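Local coordinates for putative RnfG subunit of electron transport complex (Thermotoga maritima, PDB 3DCZ), which is probably an FMN-binding subunit of a membrane-bound Rnf complex that couples electron transfer to the movement of ions across the membrane, at residues T99-F104 with R117-S122; Y85-Y90 with N196-Y201; I56-L61 with V68-L73; Y40-K45 with Y74-K79. All blocks are in the same frame, centred on the assembly; numbering follows the deposited sequence. Where two conformers were deposited one is given.

Contact 1: T99-F104 with R117-S122; sequences TVVACF and RVIDYS
Thr99 OG1 sits at the edge of the Tyr121 ring, near its plane and 4.5 Å from Tyr121 CE2. One face of the same ring carries Ile119 CG2, which stands 3.4 Å above the plane and off toward the rim. The backbone just behind is held by four hydrogen bonds. Thr99 and Ile119 form one hydrogen-bonded antiparallel pair. Ile119 N gives a nearly straight bond of 2.8 Å to Thr99 O (N-H...O 170°). Val101 and Arg117 form the next such pair, again with bonds in both directions. Between them lies the non-hydrogen-bonded pair Val100 and Val118, where Val100 CG1 meets Val118 CG2 loosely at 4.4 Å on the far side of the sheet. On the side of Thr99 and Ile119 the fit is closer. Val101 CG2 meets Ile119 CD1 at 3.7 Å, the two side chains crossing at a slant. Chi1 of Ile119 (-54°) sets CG1 beside its backbone N, and the extended chi2 carries CD1 on to Val101. In the conformer given, Arg117 leads off to a cation-pi contact with Phe30. This beta hairpin of strands 98-107 and 110-120 lies within the FMN-binding family region and forms the last two strands, in chain order, of the five-stranded antiparallel sheet.

Contact 2: Y85-Y90 with N196-Y201; sequences YVLSGY and NLMYRY. With ACT (acetate ion), chain D.
Met198, a selenomethionine, reaches from the helix onto strand 85-90 and meets it with every side-chain atom. Its CB starts 4.0 Å from Leu87 CG. CG then touches Leu87 CG at 3.6 Å and lies just as near to Ser88 O. Leu87 is modelled in two conformers, and these contacts belong to one of them. There the two side chains slide past each other in opposite directions. SE comes down on the strand backbone, 3.6 Å from Ser88 C and close to Leu87 O. The Met198 chain turns about the CG-SE bond (chi3 -99°), which swings CE to within 3.7 Å of Gly89 N. Gly89 has no side chain to stand in the way of this methyl. Helix 188-206 lies here across one face of the antiparallel sheet, and strand 83-90 is the middle one of its five strands. On either side of Met198 the helix adds lighter contacts. Tyr201 CD2 lies 4.1 Å from Leu87 CD1, and Leu197 CD1 is near Tyr90 O. At the other end of the strand, Tyr85 OH gives a 2.6 Å hydrogen bond to O of an acetate ion, probably from the crystallisation liquor, which lies at the ring edge, in plane. A phenylalanine here would probably leave that acetate oxygen without its phenol donor and the ion more dependent on Asn83 ND2.

Contact 3: I56-L61 with V68-L73; sequences IETVVL and VVLGPL
Val59 and Gly71 face each other as a hydrogen-bonded antiparallel pair, with Gly71 N giving a 2.6 Å bond to Val59 O and Val59 N giving one to Gly71 O from above the carbonyl plane. Leu61 N bonds to Val69 O further on. This is the beta hairpin of strands 59-64 and 67-77 at one edge of the five-stranded sheet. The chain turns a corner at Gly71, and a cis peptide bond leads into Pro72. Leu61 lies over the glycine, with CD1 only 3.5 Å from Gly71 CA, a tight contact. Its CG points away from its carbonyl carbon (chi1 -70°), which sets the branch above the opposite backbone, where CD1 also nears Val69 CG1. An alanine here would probably open a gap over Gly71 and leave Val69 CG1 without this neighbour. Val60 turns the other way. Its CG1 meets Val68 CG1 at 3.8 Å, the side chains crossing at about a right angle, while CG2 lies 4.0 Å from Leu70 CD2. Thr58 CG2 rests on Leu70 CB, and its OG1 is hydrogen-bonded to Lys24 NZ. Ahead of the strand, the Glu57 side chain bends at chi2 and its carboxylate comes to the rim of the proline ring, with OE2 3.5 Å from Pro72 CG.

Contact 4: Y40-K45 with Y74-K79; sequences YLVDEK and YEFVTK
Lys79 supplies both hydrogen bonds that join the loop 40-43 to the residues just after strand 74-77. Its backbone N bonds to Leu41 O at 2.8 Å. The N-H is bent away from a straight line (136°), although the donor lies almost in line with the carbonyl bond. Thr78 CA adds a CA-H...O contact to the same oxygen at 3.2 Å. The Lys79 side chain is extended beyond CG and runs alongside the loop. Its NZ ends 3.1 Å from Tyr40 O, giving a bond from above the carbonyl plane (43° out of it). Asp43 OD1 is 6.0 Å from Lys79 NZ, so no salt bridge forms. Asp43 instead serves as N-cap of helix 44-54: its OD2 accepts a hydrogen bond from Glu46 N and a weak one from Lys45 N. Thr78 OG1 is satisfied by Asp80 OD1 and Arg82 N, while its CG2 packs on Leu41 CB at 3.9 Å. Val42 CG2 touches Phe76 CB, also at 3.9 Å, the side chains crossing at about a right angle. Glu44 OE2 pairs with Lys29 of helix 22-31. The Phe76 side chain lies among Ile50 of helix 44-54, Ile28 of helix 22-31 and Val86 of strand 83-90.

Overall arrangement
All four contacts reach the same five-stranded antiparallel sheet, whose strands follow one another in chain order. Contact 3 is the hairpin at one edge and contact 1 the hairpin at the other, their centres 12 Å apart. Contact 2 uses the middle strand between the two hairpins, 10 Å from contact 3 and 11 Å from contact 1, where helix 188-206 crosses it. Contact 4 is the outlying one, 18 or 19 Å from the rest. It shares strand 67-77 with contact 3. Along the chain contact 4, with contact 3 nested inside its loop, closes before contact 2, with contact 1 nested inside, opens. The sheet thus joins early helix 44-54 to the C-terminal helix in one compact unit.

Contact 1: T99-F104 with R117-S122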
loop_
_atom_site.group_PDB
_atom_site.type_symbol
_atom_site.label_atom_id
_atom_site.label_comp_id
_atom_site.label_asym_id
_atom_site.label_seq_id
_atom_site.Cartn_x
_atom_site.Cartn_y
_atom_site.Cartn_z
ATOM N N THR A 99 -9.704 5.151 -3.956
ATOM C CA THR A 99 -8.326 4.933 -4.299
ATOM C C THR A 99 -7.599 4.297 -3.100
ATOM O O THR A 99 -7.799 4.720 -1.953
ATOM C CB THR A 99 -7.595 6.259 -4.634
ATOM O OG1 THR A 99 -8.221 6.848 -5.779
ATOM C CG2 THR A 99 -6.117 6.027 -4.948
ATOM N N VAL A 100 -6.728 3.336 -3.374
ATOM C CA VAL A 100 -5.915 2.728 -2.325
ATOM C C VAL A 100 -4.481 3.321 -2.424
ATOM O O VAL A 100 -3.866 3.227 -3.499
ATOM C CB VAL A 100 -5.771 1.193 -2.509
ATOM C CG1 VAL A 100 -4.954 0.605 -1.336
ATOM C CG2 VAL A 100 -7.138 0.515 -2.610
ATOM N N VAL A 101 -3.973 3.901 -1.329
ATOM C CA VAL A 101 -2.610 4.476 -1.266
ATOM C C VAL A 101 -1.783 3.470 -0.470
ATOM O O VAL A 101 -2.267 2.899 0.513
ATOM C CB VAL A 101 -2.608 5.872 -0.548
ATOM C CG1 VAL A 101 -1.189 6.410 -0.446
ATOM C CG2 VAL A 101 -3.566 6.839 -1.328
ATOM N N ALA A 102 -0.571 3.206 -0.898
ATOM C CA ALA A 102 0.281 2.238 -0.217
ATOM C C ALA A 102 1.732 2.639 -0.300
ATOM O O ALA A 102 2.137 3.281 -1.254
ATOM C CB ALA A 102 0.078 0.831 -0.769
ATOM N N CYS A 103 2.491 2.231 0.706
ATOM C CA CYS A 103 3.918 2.478 0.795
ATOM C C CYS A 103 4.632 1.122 0.828
ATOM O O CYS A 103 4.328 0.246 1.642
ATOM C CB CYS A 103 4.284 3.248 2.088
ATOM S SG CYS A 103 6.080 3.355 2.329
ATOM N N PHE A 104 5.581 0.963 -0.094
ATOM C CA PHE A 104 6.431 -0.205 -0.188
ATOM C C PHE A 104 7.853 0.253 0.098
ATOM O O PHE A 104 8.281 1.304 -0.352
ATOM C CB PHE A 104 6.392 -0.819 -1.592
ATOM C CG PHE A 104 5.056 -1.382 -1.960
ATOM C CD1 PHE A 104 4.038 -0.576 -2.480
ATOM C CD2 PHE A 104 4.811 -2.737 -1.818
ATOM C CE1 PHE A 104 2.774 -1.106 -2.776
ATOM C CE2 PHE A 104 3.548 -3.278 -2.181
ATOM C CZ PHE A 104 2.531 -2.440 -2.655
ATOM N N ARG A 117 -3.597 2.907 3.017
ATOM C CA ARG A 117 -4.741 3.741 3.408
ATOM C C ARG A 117 -5.708 3.769 2.241
ATOM O O ARG A 117 -5.332 4.198 1.155
ATOM C CB ARG A 117 -4.287 5.165 3.736
ATOM C CG ARG A 117 -5.432 6.151 3.987
ATOM C CD ARG A 117 -5.999 6.010 5.380
ATOM N NE ARG A 117 -5.505 7.077 6.260
ATOM C CZ ARG A 117 -5.336 6.971 7.574
ATOM N NH1 ARG A 117 -5.575 5.825 8.219
ATOM N NH2 ARG A 117 -4.878 8.025 8.249
ATOM N N VAL A 118 -6.938 3.347 2.480
ATOM C CA VAL A 118 -7.970 3.344 1.463
ATOM C C VAL A 118 -8.695 4.663 1.618
ATOM O O VAL A 118 -9.165 4.991 2.725
ATOM C CB VAL A 118 -8.937 2.122 1.670
ATOM C CG1 VAL A 118 -9.953 2.088 0.567
ATOM C CG2 VAL A 118 -8.146 0.815 1.694
ATOM N N ILE A 119 -8.780 5.441 0.537
ATOM C CA ILE A 119 -9.508 6.721 0.555
ATOM C C ILE A 119 -10.825 6.536 -0.182
ATOM O O ILE A 119 -10.869 6.162 -1.339
ATOM C CB ILE A 119 -8.748 7.887 -0.126
ATOM C CG1 ILE A 119 -7.348 8.082 0.446
ATOM C CG2 ILE A 119 -9.504 9.178 0.083
ATOM C CD1 ILE A 119 -6.481 8.925 -0.452
ATOM N N ASP A 120 -11.925 6.763 0.519
ATOM C CA ASP A 120 -13.227 6.666 -0.103
ATOM C C ASP A 120 -13.754 8.062 -0.283
ATOM O O ASP A 120 -14.159 8.705 0.681
ATOM C CB ASP A 120 -14.162 5.850 0.779
ATOM C CG ASP A 120 -15.552 5.757 0.216
ATOM O OD1 ASP A 120 -15.853 6.443 -0.796
ATOM O OD2 ASP A 120 -16.358 5.003 0.801
ATOM N N TYR A 121 -13.719 8.527 -1.525
ATOM C CA TYR A 121 -14.112 9.896 -1.832
ATOM C C TYR A 121 -15.638 10.032 -1.944
ATOM O O TYR A 121 -16.169 11.149 -1.872
ATOM C CB TYR A 121 -13.437 10.350 -3.124
ATOM C CG TYR A 121 -11.976 10.723 -2.953
ATOM C CD1 TYR A 121 -11.636 11.936 -2.392
ATOM C CD2 TYR A 121 -10.963 9.880 -3.371
ATOM C CE1 TYR A 121 -10.318 12.324 -2.238
ATOM C CE2 TYR A 121 -9.610 10.246 -3.218
ATOM C CZ TYR A 121 -9.304 11.484 -2.647
ATOM O OH TYR A 121 -7.991 11.913 -2.487
ATOM N N SER A 122 -16.324 8.895 -2.114
ATOM C CA SER A 122 -17.798 8.838 -2.147
ATOM C C SER A 122 -18.390 9.054 -0.754
ATOM O O SER A 122 -19.446 9.662 -0.611
ATOM C CB SER A 122 -18.263 7.485 -2.708
#

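Contact 2: Y85-Y90 with N196-Y201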
loop_
_atom_site.group_PDB
_atom_site.type_symbol
_atom_site.label_atom_id
_atom_site.label_comp_id
_atom_site.label_asym_id
_atom_site.label_seq_id
_atom_site.Cartn_x
_atom_site.Cartn_y
_atom_site.Cartn_z
ATOM N N TYR A 85 8.600 3.862 -1.487
ATOM C CA TYR A 85 7.834 4.227 -2.671
ATOM C C TYR A 85 6.391 4.319 -2.255
ATOM O O TYR A 85 5.900 3.399 -1.579
ATOM C CB TYR A 85 8.023 3.147 -3.750
ATOM C CG TYR A 85 9.452 3.107 -4.193
ATOM C CD1 TYR A 85 9.891 3.987 -5.201
ATOM C CD2 TYR A 85 10.383 2.328 -3.551
ATOM C CE1 TYR A 85 11.216 4.047 -5.556
ATOM C CE2 TYR A 85 11.714 2.364 -3.931
ATOM C CZ TYR A 85 12.124 3.234 -4.935
ATOM O OH TYR A 85 13.444 3.315 -5.297
ATOM N N VAL A 86 5.709 5.393 -2.631
ATOM C CA VAL A 86 4.277 5.509 -2.400
ATOM C C VAL A 86 3.607 5.611 -3.750
ATOM O O VAL A 86 3.992 6.381 -4.616
ATOM C CB VAL A 86 3.922 6.716 -1.480
ATOM C CG1 VAL A 86 2.408 6.871 -1.386
ATOM C CG2 VAL A 86 4.584 6.541 -0.094
ATOM N N LEU A 87 2.595 4.777 -3.914
ATOM C CA LEU A 87 1.744 4.917 -5.093
ATOM C C LEU A 87 0.303 4.619 -4.746
ATOM O O LEU A 87 -0.028 4.387 -3.585
ATOM C CB LEU A 87 2.289 4.081 -6.266
ATOM C CG LEU A 87 2.317 2.554 -6.150
ATOM C CD1 LEU A 87 2.908 1.940 -7.417
ATOM C CD2 LEU A 87 3.151 2.103 -4.932
ATOM N N SER A 88 -0.559 4.714 -5.757
ATOM C CA SER A 88 -1.976 4.524 -5.566
ATOM C C SER A 88 -2.475 3.451 -6.548
ATOM O O SER A 88 -1.825 3.117 -7.549
ATOM C CB SER A 88 -2.664 5.869 -5.821
ATOM O OG SER A 88 -2.404 6.746 -4.720
ATOM N N GLY A 89 -3.674 2.959 -6.288
ATOM C CA GLY A 89 -4.251 1.975 -7.145
ATOM C C GLY A 89 -5.748 1.859 -7.041
ATOM O O GLY A 89 -6.381 2.369 -6.096
ATOM N N TYR A 90 -6.291 1.209 -8.049
ATOM C CA TYR A 90 -7.715 0.998 -8.208
ATOM C C TYR A 90 -7.987 -0.440 -8.664
ATOM O O TYR A 90 -7.254 -0.978 -9.477
ATOM C CB TYR A 90 -8.251 1.930 -9.306
ATOM C CG TYR A 90 -9.675 1.633 -9.736
ATOM C CD1 TYR A 90 -10.774 2.104 -9.016
ATOM C CD2 TYR A 90 -9.920 0.822 -10.849
ATOM C CE1 TYR A 90 -12.060 1.792 -9.432
ATOM C CE2 TYR A 90 -11.192 0.525 -11.259
ATOM C CZ TYR A 90 -12.250 0.996 -10.549
ATOM O OH TYR A 90 -13.507 0.632 -11.025
ATOM N N ASN A 196 -1.660 -5.845 -4.998
ATOM C CA ASN A 196 -0.911 -6.753 -5.820
ATOM C C ASN A 196 -0.456 -6.103 -7.137
ATOM O O ASN A 196 0.639 -6.347 -7.629
ATOM C CB ASN A 196 -1.733 -7.998 -6.111
ATOM C CG ASN A 196 -1.754 -8.986 -4.967
ATOM O OD1 ASN A 196 -0.787 -9.077 -4.186
ATOM N ND2 ASN A 196 -2.821 -9.772 -4.895
ATOM N N LEU A 197 -1.315 -5.285 -7.735
ATOM C CA LEU A 197 -0.932 -4.578 -8.946
ATOM C C LEU A 197 0.164 -3.557 -8.726
ATOM O O LEU A 197 1.061 -3.394 -9.571
ATOM C CB LEU A 197 -2.161 -3.928 -9.599
ATOM C CG LEU A 197 -3.190 -4.897 -10.184
ATOM C CD1 LEU A 197 -4.388 -4.096 -10.684
ATOM C CD2 LEU A 197 -2.522 -5.712 -11.269
HETATM N N MSE A 198 0.078 -2.815 -7.623
HETATM C CA MSE A 198 1.102 -1.836 -7.307
HETATM C C MSE A 198 2.462 -2.517 -7.133
HETATM O O MSE A 198 3.481 -2.027 -7.600
HETATM C CB MSE A 198 0.695 -1.059 -6.043
HETATM C CG MSE A 198 -0.285 0.045 -6.326
HETATM SE SE MSE A 198 -0.712 0.973 -4.616
HETATM C CE MSE A 198 -2.088 -0.008 -4.657
ATOM N N TYR A 199 2.451 -3.674 -6.477
ATOM C CA TYR A 199 3.675 -4.471 -6.325
ATOM C C TYR A 199 4.212 -4.928 -7.682
ATOM O O TYR A 199 5.414 -4.798 -7.955
ATOM C CB TYR A 199 3.421 -5.641 -5.400
ATOM C CG TYR A 199 4.603 -6.564 -5.249
ATOM C CD1 TYR A 199 5.729 -6.196 -4.481
ATOM C CD2 TYR A 199 4.602 -7.823 -5.849
ATOM C CE1 TYR A 199 6.813 -7.074 -4.351
ATOM C CE2 TYR A 199 5.689 -8.680 -5.716
ATOM C CZ TYR A 199 6.779 -8.297 -4.960
ATOM O OH TYR A 199 7.837 -9.202 -4.803
ATOM N N ARG A 200 3.322 -5.423 -8.546
ATOM C CA ARG A 200 3.722 -5.802 -9.886
ATOM C C ARG A 200 4.405 -4.659 -10.599
ATOM O O ARG A 200 5.457 -4.827 -11.194
ATOM C CB ARG A 200 2.534 -6.244 -10.682
ATOM C CG ARG A 200 2.195 -7.665 -10.497
ATOM C CD ARG A 200 1.064 -8.027 -11.456
ATOM N NE ARG A 200 1.390 -7.869 -12.872
ATOM C CZ ARG A 200 0.515 -8.041 -13.876
ATOM N NH1 ARG A 200 -0.765 -8.297 -13.631
ATOM N NH2 ARG A 200 0.900 -7.940 -15.113
ATOM N N TYR A 201 3.790 -3.494 -10.525
ATOM C CA TYR A 201 4.341 -2.322 -11.202
ATOM C C TYR A 201 5.714 -1.955 -10.650
ATOM O O TYR A 201 6.640 -1.763 -11.406
ATOM C CB TYR A 201 3.354 -1.145 -11.072
ATOM C CG TYR A 201 3.887 0.105 -11.731
ATOM C CD1 TYR A 201 3.655 0.340 -13.079
ATOM C CD2 TYR A 201 4.675 1.012 -11.028
ATOM C CE1 TYR A 201 4.162 1.462 -13.726
ATOM C CE2 TYR A 201 5.171 2.158 -11.679
ATOM C CZ TYR A 201 4.901 2.359 -13.026
ATOM O OH TYR A 201 5.373 3.470 -13.687
HETATM C C ACT D . 15.582 0.606 -5.231
HETATM O O ACT D . 15.085 1.431 -4.447
HETATM O OXT ACT D . 16.719 0.203 -4.896
HETATM C CH3 ACT D . 14.873 0.107 -6.444
#

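Contact 3: I56-L61 with V68-L73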
loop_
_atom_site.group_PDB
_atom_site.type_symbol
_atom_site.label_atom_id
_atom_site.label_comp_id
_atom_site.label_asym_id
_atom_site.label_seq_id
_atom_site.Cartn_x
_atom_site.Cartn_y
_atom_site.Cartn_z
ATOM N N ILE A 56 1.133 16.836 -7.103
ATOM C CA ILE A 56 0.036 16.330 -6.286
ATOM C C ILE A 56 -1.089 15.739 -7.138
ATOM O O ILE A 56 -1.995 15.099 -6.612
ATOM C CB ILE A 56 -0.535 17.461 -5.362
ATOM C CG1 ILE A 56 -1.419 16.914 -4.229
ATOM C CG2 ILE A 56 -1.346 18.446 -6.200
ATOM C CD1 ILE A 56 -0.942 15.784 -3.367
ATOM N N GLU A 57 -1.027 15.934 -8.454
ATOM C CA GLU A 57 -2.000 15.325 -9.339
ATOM C C GLU A 57 -1.990 13.809 -9.211
ATOM O O GLU A 57 -1.034 13.231 -8.706
ATOM C CB GLU A 57 -1.701 15.690 -10.791
ATOM C CG GLU A 57 -0.604 14.873 -11.471
ATOM C CD GLU A 57 0.819 15.322 -11.232
ATOM O OE1 GLU A 57 1.050 16.321 -10.544
ATOM O OE2 GLU A 57 1.710 14.654 -11.798
ATOM N N THR A 58 -3.085 13.199 -9.634
ATOM C CA THR A 58 -3.145 11.736 -9.790
ATOM C C THR A 58 -3.310 11.441 -11.267
ATOM O O THR A 58 -4.231 11.946 -11.893
ATOM C CB THR A 58 -4.260 11.098 -8.941
ATOM O OG1 THR A 58 -3.960 11.320 -7.549
ATOM C CG2 THR A 58 -4.382 9.603 -9.186
ATOM N N VAL A 59 -2.378 10.637 -11.780
ATOM C CA VAL A 59 -2.329 10.235 -13.179
ATOM C C VAL A 59 -2.228 8.711 -13.283
ATOM O O VAL A 59 -1.729 8.061 -12.378
ATOM C CB VAL A 59 -1.135 10.886 -13.887
ATOM C CG1 VAL A 59 -1.354 12.374 -13.988
ATOM C CG2 VAL A 59 0.175 10.574 -13.134
ATOM N N VAL A 60 -2.737 8.142 -14.371
ATOM C CA VAL A 60 -2.549 6.699 -14.597
ATOM C C VAL A 60 -1.095 6.404 -14.992
ATOM O O VAL A 60 -0.559 6.976 -15.978
ATOM C CB VAL A 60 -3.473 6.165 -15.676
ATOM C CG1 VAL A 60 -3.143 4.679 -15.995
ATOM C CG2 VAL A 60 -4.957 6.360 -15.263
ATOM N N LEU A 61 -0.497 5.479 -14.253
ATOM C CA LEU A 61 0.816 4.916 -14.660
ATOM C C LEU A 61 0.720 3.700 -15.548
ATOM O O LEU A 61 1.416 3.612 -16.566
ATOM C CB LEU A 61 1.654 4.560 -13.450
ATOM C CG LEU A 61 2.178 5.716 -12.636
ATOM C CD1 LEU A 61 2.775 5.153 -11.296
ATOM C CD2 LEU A 61 3.153 6.560 -13.401
ATOM N N VAL A 68 -5.865 -0.719 -12.004
ATOM C CA VAL A 68 -5.087 0.416 -12.493
ATOM C C VAL A 68 -4.124 0.891 -11.401
ATOM O O VAL A 68 -4.495 1.018 -10.245
ATOM C CB VAL A 68 -6.028 1.600 -12.888
ATOM C CG1 VAL A 68 -5.176 2.774 -13.452
ATOM C CG2 VAL A 68 -7.085 1.181 -13.894
ATOM N N VAL A 69 -2.877 1.123 -11.798
ATOM C CA VAL A 69 -1.878 1.737 -10.938
ATOM C C VAL A 69 -1.745 3.211 -11.282
ATOM O O VAL A 69 -1.660 3.589 -12.455
ATOM C CB VAL A 69 -0.532 1.007 -11.070
ATOM C CG1 VAL A 69 0.571 1.753 -10.309
ATOM C CG2 VAL A 69 -0.684 -0.474 -10.575
ATOM N N LEU A 70 -1.830 4.015 -10.229
ATOM C CA LEU A 70 -1.914 5.460 -10.320
ATOM C C LEU A 70 -0.676 6.114 -9.764
ATOM O O LEU A 70 -0.158 5.711 -8.722
ATOM C CB LEU A 70 -3.135 5.912 -9.549
ATOM C CG LEU A 70 -4.460 5.315 -9.994
ATOM C CD1 LEU A 70 -5.571 5.598 -8.964
ATOM C CD2 LEU A 70 -4.868 5.921 -11.334
ATOM N N GLY A 71 -0.203 7.141 -10.452
ATOM C CA GLY A 71 0.993 7.866 -10.007
ATOM C C GLY A 71 0.653 9.314 -9.706
ATOM O O GLY A 71 -0.510 9.694 -9.618
ATOM N N PRO A 72 1.680 10.148 -9.545
ATOM C CA PRO A 72 3.083 9.819 -9.654
ATOM C C PRO A 72 3.584 8.776 -8.690
ATOM O O PRO A 72 2.996 8.546 -7.636
ATOM C CB PRO A 72 3.777 11.160 -9.286
ATOM C CG PRO A 72 2.798 12.181 -9.502
ATOM C CD PRO A 72 1.462 11.576 -9.239
ATOM N N LEU A 73 4.703 8.158 -9.063
ATOM C CA LEU A 73 5.445 7.310 -8.145
ATOM C C LEU A 73 6.195 8.285 -7.229
ATOM O O LEU A 73 7.114 8.971 -7.676
ATOM C CB LEU A 73 6.430 6.453 -8.946
ATOM C CG LEU A 73 7.317 5.562 -8.099
ATOM C CD1 LEU A 73 6.499 4.621 -7.230
ATOM C CD2 LEU A 73 8.272 4.795 -8.984
#

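Contact 4: Y40-K45 with Y74-K79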
loop_
_atom_site.group_PDB
_atom_site.type_symbol
_atom_site.label_atom_id
_atom_site.label_comp_id
_atom_site.label_asym_id
_atom_site.label_seq_id
_atom_site.Cartn_x
_atom_site.Cartn_y
_atom_site.Cartn_z
ATOM N N TYR A 40 6.864 8.658 12.195
ATOM C CA TYR A 40 7.184 8.973 10.815
ATOM C C TYR A 40 8.531 8.386 10.369
ATOM O O TYR A 40 9.542 8.551 11.078
ATOM C CB TYR A 40 7.229 10.483 10.614
ATOM C CG TYR A 40 5.894 11.119 10.361
ATOM C CD1 TYR A 40 5.261 10.940 9.151
ATOM C CD2 TYR A 40 5.284 11.923 11.317
ATOM C CE1 TYR A 40 4.049 11.526 8.891
ATOM C CE2 TYR A 40 4.046 12.518 11.068
ATOM C CZ TYR A 40 3.432 12.307 9.838
ATOM O OH TYR A 40 2.201 12.848 9.529
ATOM N N LEU A 41 8.542 7.737 9.204
ATOM C CA LEU A 41 9.791 7.276 8.580
ATOM C C LEU A 41 10.496 8.419 7.819
ATOM O O LEU A 41 11.686 8.321 7.533
ATOM C CB LEU A 41 9.506 6.102 7.617
ATOM C CG LEU A 41 8.940 4.834 8.282
ATOM C CD1 LEU A 41 8.413 3.866 7.217
ATOM C CD2 LEU A 41 10.009 4.200 9.149
ATOM N N VAL A 42 9.727 9.455 7.480
ATOM C CA VAL A 42 10.187 10.658 6.808
ATOM C C VAL A 42 9.548 11.839 7.513
ATOM O O VAL A 42 8.359 11.791 7.824
ATOM C CB VAL A 42 9.730 10.645 5.309
ATOM C CG1 VAL A 42 10.259 11.865 4.514
ATOM C CG2 VAL A 42 10.158 9.357 4.629
ATOM N N ASP A 43 10.314 12.920 7.712
ATOM C CA ASP A 43 9.759 14.111 8.358
ATOM C C ASP A 43 8.501 14.548 7.630
ATOM O O ASP A 43 8.451 14.563 6.391
ATOM C CB ASP A 43 10.756 15.262 8.362
ATOM C CG ASP A 43 10.157 16.571 8.905
ATOM O OD1 ASP A 43 10.147 16.772 10.140
ATOM O OD2 ASP A 43 9.703 17.409 8.098
ATOM N N GLU A 44 7.501 14.956 8.408
ATOM C CA GLU A 44 6.209 15.302 7.846
ATOM C C GLU A 44 6.279 16.460 6.852
ATOM O O GLU A 44 5.612 16.408 5.815
ATOM C CB GLU A 44 5.207 15.605 8.948
ATOM C CG GLU A 44 3.846 15.981 8.434
ATOM C CD GLU A 44 2.842 16.287 9.530
ATOM O OE1 GLU A 44 3.194 16.177 10.726
ATOM O OE2 GLU A 44 1.699 16.667 9.184
ATOM N N LYS A 45 7.050 17.508 7.162
ATOM C CA LYS A 45 7.216 18.621 6.223
ATOM C C LYS A 45 7.988 18.208 4.959
ATOM O O LYS A 45 7.683 18.700 3.870
ATOM C CB LYS A 45 7.892 19.824 6.889
ATOM C CG LYS A 45 7.078 20.429 8.011
ATOM N N TYR A 74 5.824 8.369 -5.964
ATOM C CA TYR A 74 6.525 9.221 -5.011
ATOM C C TYR A 74 7.642 8.418 -4.354
ATOM O O TYR A 74 7.407 7.301 -3.874
ATOM C CB TYR A 74 5.574 9.704 -3.912
ATOM C CG TYR A 74 4.432 10.519 -4.449
ATOM C CD1 TYR A 74 4.605 11.842 -4.831
ATOM C CD2 TYR A 74 3.175 9.966 -4.577
ATOM C CE1 TYR A 74 3.531 12.605 -5.317
ATOM C CE2 TYR A 74 2.102 10.705 -5.069
ATOM C CZ TYR A 74 2.274 12.028 -5.431
ATOM O OH TYR A 74 1.229 12.813 -5.950
ATOM N N GLU A 75 8.843 8.991 -4.335
ATOM C CA GLU A 75 10.024 8.347 -3.784
ATOM C C GLU A 75 10.514 9.050 -2.546
ATOM O O GLU A 75 10.517 10.290 -2.491
ATOM C CB GLU A 75 11.147 8.438 -4.777
ATOM C CG GLU A 75 10.868 7.751 -6.102
ATOM C CD GLU A 75 12.082 7.772 -6.999
ATOM O OE1 GLU A 75 12.932 6.883 -6.829
ATOM O OE2 GLU A 75 12.217 8.676 -7.834
ATOM N N PHE A 76 10.948 8.260 -1.576
ATOM C CA PHE A 76 11.440 8.791 -0.307
ATOM C C PHE A 76 12.624 7.955 0.142
ATOM O O PHE A 76 12.847 6.845 -0.360
ATOM C CB PHE A 76 10.353 8.775 0.783
ATOM C CG PHE A 76 9.073 9.423 0.379
ATOM C CD1 PHE A 76 8.105 8.695 -0.300
ATOM C CD2 PHE A 76 8.837 10.759 0.643
ATOM C CE1 PHE A 76 6.902 9.296 -0.695
ATOM C CE2 PHE A 76 7.645 11.369 0.234
ATOM C CZ PHE A 76 6.684 10.632 -0.433
ATOM N N VAL A 77 13.375 8.525 1.079
ATOM C CA VAL A 77 14.409 7.813 1.837
ATOM C C VAL A 77 14.034 7.912 3.308
ATOM O O VAL A 77 13.847 9.017 3.851
ATOM C CB VAL A 77 15.824 8.393 1.600
ATOM C CG1 VAL A 77 16.870 7.579 2.406
ATOM C CG2 VAL A 77 16.161 8.377 0.105
ATOM N N THR A 78 13.928 6.772 3.955
ATOM C CA THR A 78 13.539 6.765 5.383
ATOM C C THR A 78 14.676 7.303 6.257
ATOM O O THR A 78 15.831 7.431 5.804
ATOM C CB THR A 78 13.147 5.363 5.860
ATOM O OG1 THR A 78 14.324 4.553 5.918
ATOM C CG2 THR A 78 12.053 4.722 4.959
ATOM N N LYS A 79 14.372 7.623 7.520
ATOM C CA LYS A 79 15.383 8.166 8.412
ATOM C C LYS A 79 16.524 7.186 8.639
ATOM O O LYS A 79 17.632 7.614 8.949
ATOM C CB LYS A 79 14.761 8.603 9.752
ATOM C CG LYS A 79 13.898 9.822 9.646
ATOM C CD LYS A 79 13.024 9.991 10.884
ATOM C CE LYS A 79 12.074 11.162 10.754
ATOM N NZ LYS A 79 11.048 11.131 11.866
#